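Local coordinates for sniffer CG10964-PA (Drosophila melanogaster, PDB 1SNY), which probably works as an NADPH-dependent carbonyl reductase of the short-chain dehydrogenase/reductase family, binding its dinucleotide cofactor on a Rossmann fold, at residues G32-L44 and L233-T245. Sequence-based numbering, arbitrary orientation.
Sequences GLGLGLVKALLNL and LDVPTSTGQIVQT. With NAP (NADP nicotinamide-adenine-dinucleotide phosphate), chain B.
Val243 and Thr239 bury the most surface of any residues here, Val243 against Ala40 and Leu44, Thr239 against Gly36 and Leu37; the axes of 32-42 and 235-245 pass 8.5 Å apart at -60°. Thr239 is a knob in a hole made by Leu33, Gly36, Leu37 and Ala40. Its CG2 lies over the backbone of that helix, 3.5 Å from Leu37 N, while chi1 59° sets OG1 between the backbone N and the carbonyl carbon, where it donates to Val235 O, one turn earlier, at 2.7 Å. Gly36, with no side chain, lets Val235 CG1 come within 3.5 Å of Gly36 CA, tight for two carbons. One turn after Thr239, Val243 divides its methyls: CG2 presses on Ala40 CB at 3.5 Å, and CG1 meets Leu44 tip to tip, 3.7 Å from Leu44 CD1. Leu37 CD2 lies against Val243 CG2 and touches Ile242 CG2 at 3.7 Å, the two side chains crossing at about a right angle. At the other end Leu33 N donates to the cofactor phosphate oxygen NAP O2N (3.1 Å), and Leu33 CD1 rests against the nicotinamide ribose. Helix 32-42 is the first helix of the Rossmann fold, its N-terminal end at the pyrophosphate; helix 235-248 packs beside it on the same face of the parallel sheet. The join is mostly apolar, side chains on side chains and on bare backbone, with the Thr239 hydroxyl satisfied inside its own helix.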
loop_
_atom_site.group_PDB
_atom_site.type_symbol
_atom_site.label_atom_id
_atom_site.label_comp_id
_atom_site.label_asym_id
_atom_site.label_seq_id
_atom_site.Cartn_x
_atom_site.Cartn_y
_atom_site.Cartn_z
ATOM N N GLY A 32 12.260 13.067 -16.476
ATOM C CA GLY A 32 13.045 11.940 -15.998
ATOM C C GLY A 32 13.073 10.619 -16.747
ATOM O O GLY A 32 13.261 10.573 -17.960
ATOM N N LEU A 33 12.887 9.535 -15.997
ATOM C CA LEU A 33 12.930 8.179 -16.536
ATOM C C LEU A 33 12.005 7.920 -17.727
ATOM O O LEU A 33 12.343 7.140 -18.624
ATOM C CB LEU A 33 12.637 7.173 -15.412
ATOM C CG LEU A 33 13.504 7.308 -14.149
ATOM C CD1 LEU A 33 13.135 6.224 -13.145
ATOM C CD2 LEU A 33 14.980 7.206 -14.516
ATOM N N GLY A 34 10.845 8.569 -17.743
ATOM C CA GLY A 34 9.919 8.374 -18.844
ATOM C C GLY A 34 10.582 8.761 -20.149
ATOM O O GLY A 34 10.580 8.003 -21.121
ATOM N N LEU A 35 11.163 9.954 -20.159
ATOM C CA LEU A 35 11.850 10.469 -21.336
ATOM C C LEU A 35 13.094 9.634 -21.630
ATOM O O LEU A 35 13.430 9.387 -22.790
ATOM C CB LEU A 35 12.260 11.922 -21.097
ATOM C CG LEU A 35 13.033 12.631 -22.209
ATOM C CD1 LEU A 35 12.147 12.786 -23.440
ATOM C CD2 LEU A 35 13.494 13.989 -21.705
ATOM N N GLY A 36 13.775 9.210 -20.569
ATOM C CA GLY A 36 14.977 8.416 -20.732
ATOM C C GLY A 36 14.672 7.092 -21.395
ATOM O O GLY A 36 15.445 6.615 -22.233
ATOM N N LEU A 37 13.541 6.498 -21.020
ATOM C CA LEU A 37 13.127 5.220 -21.583
ATOM C C LEU A 37 12.799 5.382 -23.056
ATOM O O LEU A 37 13.154 4.535 -23.869
ATOM C CB LEU A 37 11.905 4.673 -20.839
ATOM C CG LEU A 37 12.101 4.172 -19.406
ATOM C CD1 LEU A 37 10.748 3.787 -18.824
ATOM C CD2 LEU A 37 13.041 2.975 -19.396
ATOM N N VAL A 38 12.108 6.467 -23.396
ATOM C CA VAL A 38 11.753 6.728 -24.789
ATOM C C VAL A 38 13.016 6.696 -25.643
ATOM O O VAL A 38 13.100 5.947 -26.616
ATOM C CB VAL A 38 11.085 8.112 -24.957
ATOM C CG1 VAL A 38 10.783 8.373 -26.422
ATOM C CG2 VAL A 38 9.814 8.177 -24.142
ATOM N N LYS A 39 14.006 7.499 -25.265
ATOM C CA LYS A 39 15.255 7.563 -26.011
ATOM C C LYS A 39 15.951 6.211 -26.090
ATOM O O LYS A 39 16.445 5.826 -27.146
ATOM C CB LYS A 39 16.197 8.593 -25.381
ATOM C CG LYS A 39 15.645 10.008 -25.360
ATOM C CD LYS A 39 16.625 10.964 -24.700
ATOM C CE LYS A 39 16.058 12.372 -24.620
ATOM N NZ LYS A 39 16.970 13.288 -23.878
ATOM N N ALA A 40 15.991 5.490 -24.977
ATOM C CA ALA A 40 16.639 4.184 -24.957
ATOM C C ALA A 40 15.905 3.196 -25.861
ATOM O O ALA A 40 16.524 2.314 -26.453
ATOM C CB ALA A 40 16.691 3.645 -23.535
ATOM N N LEU A 41 14.588 3.343 -25.958
ATOM C CA LEU A 41 13.789 2.458 -26.796
ATOM C C LEU A 41 14.147 2.685 -28.256
ATOM O O LEU A 41 14.233 1.739 -29.045
ATOM C CB LEU A 41 12.297 2.718 -26.574
ATOM C CG LEU A 41 11.729 2.190 -25.252
ATOM C CD1 LEU A 41 10.349 2.768 -25.015
ATOM C CD2 LEU A 41 11.683 0.668 -25.291
ATOM N N LEU A 42 14.362 3.950 -28.603
ATOM C CA LEU A 42 14.726 4.328 -29.962
ATOM C C LEU A 42 16.101 3.785 -30.352
ATOM O O LEU A 42 16.274 3.247 -31.445
ATOM C CB LEU A 42 14.720 5.854 -30.096
ATOM C CG LEU A 42 13.377 6.539 -29.835
ATOM C CD1 LEU A 42 13.535 8.047 -29.935
ATOM C CD2 LEU A 42 12.350 6.042 -30.834
ATOM N N ASN A 43 17.076 3.918 -29.456
ATOM C CA ASN A 43 18.431 3.451 -29.730
ATOM C C ASN A 43 18.503 1.948 -29.958
ATOM O O ASN A 43 19.562 1.418 -30.294
ATOM C CB ASN A 43 19.377 3.820 -28.583
ATOM C CG ASN A 43 19.350 5.296 -28.252
ATOM O OD1 ASN A 43 19.222 6.143 -29.138
ATOM N ND2 ASN A 43 19.485 5.615 -26.969
ATOM N N LEU A 44 17.385 1.258 -29.766
ATOM C CA LEU A 44 17.350 -0.186 -29.962
ATOM C C LEU A 44 17.465 -0.521 -31.446
ATOM O O LEU A 44 16.923 0.188 -32.294
ATOM C CB LEU A 44 16.045 -0.761 -29.411
ATOM C CG LEU A 44 15.814 -0.606 -27.907
ATOM C CD1 LEU A 44 14.415 -1.083 -27.550
ATOM C CD2 LEU A 44 16.869 -1.397 -27.147
ATOM N N LEU A 233 23.233 6.996 -10.221
ATOM C CA LEU A 233 22.970 6.692 -11.621
ATOM C C LEU A 233 22.402 7.884 -12.388
ATOM O O LEU A 233 21.699 8.722 -11.823
ATOM C CB LEU A 233 21.991 5.521 -11.725
ATOM C CG LEU A 233 22.391 4.177 -11.107
ATOM C CD1 LEU A 233 21.208 3.218 -11.175
ATOM C CD2 LEU A 233 23.592 3.597 -11.844
ATOM N N ASP A 234 22.723 7.956 -13.676
ATOM C CA ASP A 234 22.206 9.020 -14.525
ATOM C C ASP A 234 21.032 8.409 -15.289
ATOM O O ASP A 234 20.789 7.206 -15.191
ATOM C CB ASP A 234 23.284 9.522 -15.493
ATOM C CG ASP A 234 23.790 8.438 -16.423
ATOM O OD1 ASP A 234 22.966 7.822 -17.127
ATOM O OD2 ASP A 234 25.017 8.208 -16.452
ATOM N N VAL A 235 20.306 9.222 -16.045
ATOM C CA VAL A 235 19.153 8.721 -16.787
ATOM C C VAL A 235 19.463 7.654 -17.846
ATOM O O VAL A 235 18.861 6.578 -17.839
ATOM C CB VAL A 235 18.382 9.883 -17.456
ATOM C CG1 VAL A 235 17.159 9.348 -18.177
ATOM C CG2 VAL A 235 17.974 10.903 -16.405
ATOM N N PRO A 236 20.397 7.936 -18.773
ATOM C CA PRO A 236 20.742 6.962 -19.819
ATOM C C PRO A 236 21.246 5.624 -19.276
ATOM O O PRO A 236 20.922 4.563 -19.813
ATOM C CB PRO A 236 21.812 7.690 -20.627
ATOM C CG PRO A 236 21.425 9.123 -20.477
ATOM C CD PRO A 236 21.105 9.206 -19.001
ATOM N N THR A 237 22.044 5.681 -18.214
ATOM C CA THR A 237 22.593 4.472 -17.612
ATOM C C THR A 237 21.478 3.592 -17.061
ATOM O O THR A 237 21.450 2.380 -17.297
ATOM C CB THR A 237 23.565 4.813 -16.464
ATOM O OG1 THR A 237 24.630 5.630 -16.966
ATOM C CG2 THR A 237 24.149 3.540 -15.865
ATOM N N SER A 238 20.562 4.206 -16.320
ATOM C CA SER A 238 19.452 3.472 -15.733
ATOM C C SER A 238 18.498 2.963 -16.802
ATOM O O SER A 238 18.288 1.757 -16.929
ATOM C CB SER A 238 18.684 4.359 -14.747
ATOM O OG SER A 238 17.555 3.675 -14.231
ATOM N N THR A 239 17.926 3.882 -17.572
ATOM C CA THR A 239 16.979 3.514 -18.618
ATOM C C THR A 239 17.572 2.549 -19.641
ATOM O O THR A 239 16.864 1.689 -20.168
ATOM C CB THR A 239 16.437 4.763 -19.352
ATOM O OG1 THR A 239 17.522 5.494 -19.930
ATOM C CG2 THR A 239 15.684 5.664 -18.379
ATOM N N GLY A 240 18.866 2.685 -19.918
ATOM C CA GLY A 240 19.501 1.793 -20.867
ATOM C C GLY A 240 19.427 0.369 -20.352
ATOM O O GLY A 240 19.015 -0.550 -21.064
ATOM N N GLN A 241 19.818 0.182 -19.095
ATOM C CA GLN A 241 19.784 -1.141 -18.492
ATOM C C GLN A 241 18.340 -1.602 -18.290
ATOM O O GLN A 241 18.039 -2.790 -18.417
ATOM C CB GLN A 241 20.523 -1.130 -17.153
ATOM C CG GLN A 241 21.950 -0.616 -17.243
ATOM C CD GLN A 241 22.703 -0.753 -15.931
ATOM O OE1 GLN A 241 22.998 -1.864 -15.482
ATOM N NE2 GLN A 241 23.012 0.380 -15.306
ATOM N N ILE A 242 17.448 -0.665 -17.979
ATOM C CA ILE A 242 16.041 -1.007 -17.776
ATOM C C ILE A 242 15.443 -1.628 -19.038
ATOM O O ILE A 242 14.892 -2.734 -18.997
ATOM C CB ILE A 242 15.204 0.231 -17.383
ATOM C CG1 ILE A 242 15.633 0.724 -15.996
ATOM C CG2 ILE A 242 13.716 -0.121 -17.399
ATOM C CD1 ILE A 242 14.802 1.876 -15.456
ATOM N N VAL A 243 15.554 -0.910 -20.154
ATOM C CA VAL A 243 15.042 -1.393 -21.433
ATOM C C VAL A 243 15.644 -2.761 -21.724
ATOM O O VAL A 243 14.979 -3.651 -22.254
ATOM C CB VAL A 243 15.419 -0.439 -22.585
ATOM C CG1 VAL A 243 14.999 -1.045 -23.927
ATOM C CG2 VAL A 243 14.763 0.913 -22.379
ATOM N N GLN A 244 16.910 -2.924 -21.367
ATOM C CA GLN A 244 17.603 -4.184 -21.585
ATOM C C GLN A 244 17.046 -5.254 -20.648
ATOM O O GLN A 244 16.768 -6.376 -21.067
ATOM C CB GLN A 244 19.106 -3.998 -21.343
ATOM C CG GLN A 244 19.988 -4.886 -22.202
ATOM C CD GLN A 244 19.689 -4.738 -23.690
ATOM O OE1 GLN A 244 19.747 -3.636 -24.248
ATOM N NE2 GLN A 244 19.364 -5.851 -24.338
ATOM N N THR A 245 16.870 -4.895 -19.381
ATOM C CA THR A 245 16.349 -5.825 -18.384
ATOM C C THR A 245 14.938 -6.309 -18.691
ATOM O O THR A 245 14.660 -7.506 -18.633
ATOM C CB THR A 245 16.356 -5.190 -16.979
ATOM O OG1 THR A 245 17.708 -5.059 -16.528
ATOM C CG2 THR A 245 15.572 -6.047 -15.996
HETATM P PA NAP B . 9.909 12.828 -12.189
HETATM O O1A NAP B . 9.283 13.621 -11.206
HETATM O O2A NAP B . 11.115 13.233 -13.010
HETATM O O5B NAP B . 8.828 12.364 -13.272
HETATM C C5B NAP B . 7.509 11.947 -12.832
HETATM C C4B NAP B . 6.758 11.838 -14.196
HETATM O O4B NAP B . 5.361 11.390 -13.872
HETATM C C3B NAP B . 6.539 13.190 -14.946
HETATM O O3B NAP B . 6.605 12.900 -16.351
HETATM C C2B NAP B . 5.170 13.624 -14.465
HETATM O O2B NAP B . 4.484 14.574 -15.269
HETATM C C1B NAP B . 4.406 12.283 -14.394
HETATM N N9A NAP B . 3.225 12.455 -13.564
HETATM C C8A NAP B . 3.063 12.747 -12.224
HETATM N N7A NAP B . 1.795 12.835 -11.839
HETATM C C5A NAP B . 1.091 12.583 -13.007
HETATM C C6A NAP B . -0.296 12.543 -13.238
HETATM N N6A NAP B . -1.285 12.752 -12.332
HETATM N N1A NAP B . -0.715 12.254 -14.550
HETATM C C2A NAP B . 0.215 12.019 -15.577
HETATM N N3A NAP B . 1.587 12.058 -15.375
HETATM C C4A NAP B . 1.975 12.343 -14.075
HETATM O O3 NAP B . 10.325 11.450 -11.540
HETATM P PN NAP B . 11.086 10.182 -12.086
HETATM O O1N NAP B . 12.346 9.984 -11.351
HETATM O O2N NAP B . 11.192 10.358 -13.560
HETATM O O5D NAP B . 10.106 9.009 -11.674
HETATM C C5D NAP B . 9.731 7.982 -12.656
HETATM C C4D NAP B . 9.180 6.787 -11.900
HETATM O O4D NAP B . 10.265 6.078 -11.248
HETATM C C3D NAP B . 8.163 7.111 -10.758
HETATM O O3D NAP B . 7.077 6.154 -10.751
HETATM C C2D NAP B . 9.034 7.058 -9.512
HETATM O O2D NAP B . 8.306 6.845 -8.323
HETATM C C1D NAP B . 9.956 5.939 -9.821
HETATM N N1N NAP B . 11.287 5.954 -9.175
HETATM C C2N NAP B . 12.279 6.972 -9.347
HETATM C C3N NAP B . 13.489 6.820 -8.653
HETATM C C7N NAP B . 14.588 7.881 -8.801
HETATM O O7N NAP B . 15.614 7.688 -8.175
HETATM N N7N NAP B . 14.421 8.928 -9.563
HETATM C C4N NAP B . 13.736 5.662 -7.784
HETATM C C5N NAP B . 12.716 4.688 -7.656
HETATM C C6N NAP B . 11.483 4.818 -8.345
HETATM P P2B NAP B . 4.599 16.196 -15.040
HETATM O O1X NAP B . 5.920 16.614 -15.693
HETATM O O2X NAP B . 3.388 16.672 -15.772
HETATM O O3X NAP B . 4.609 16.445 -13.539
#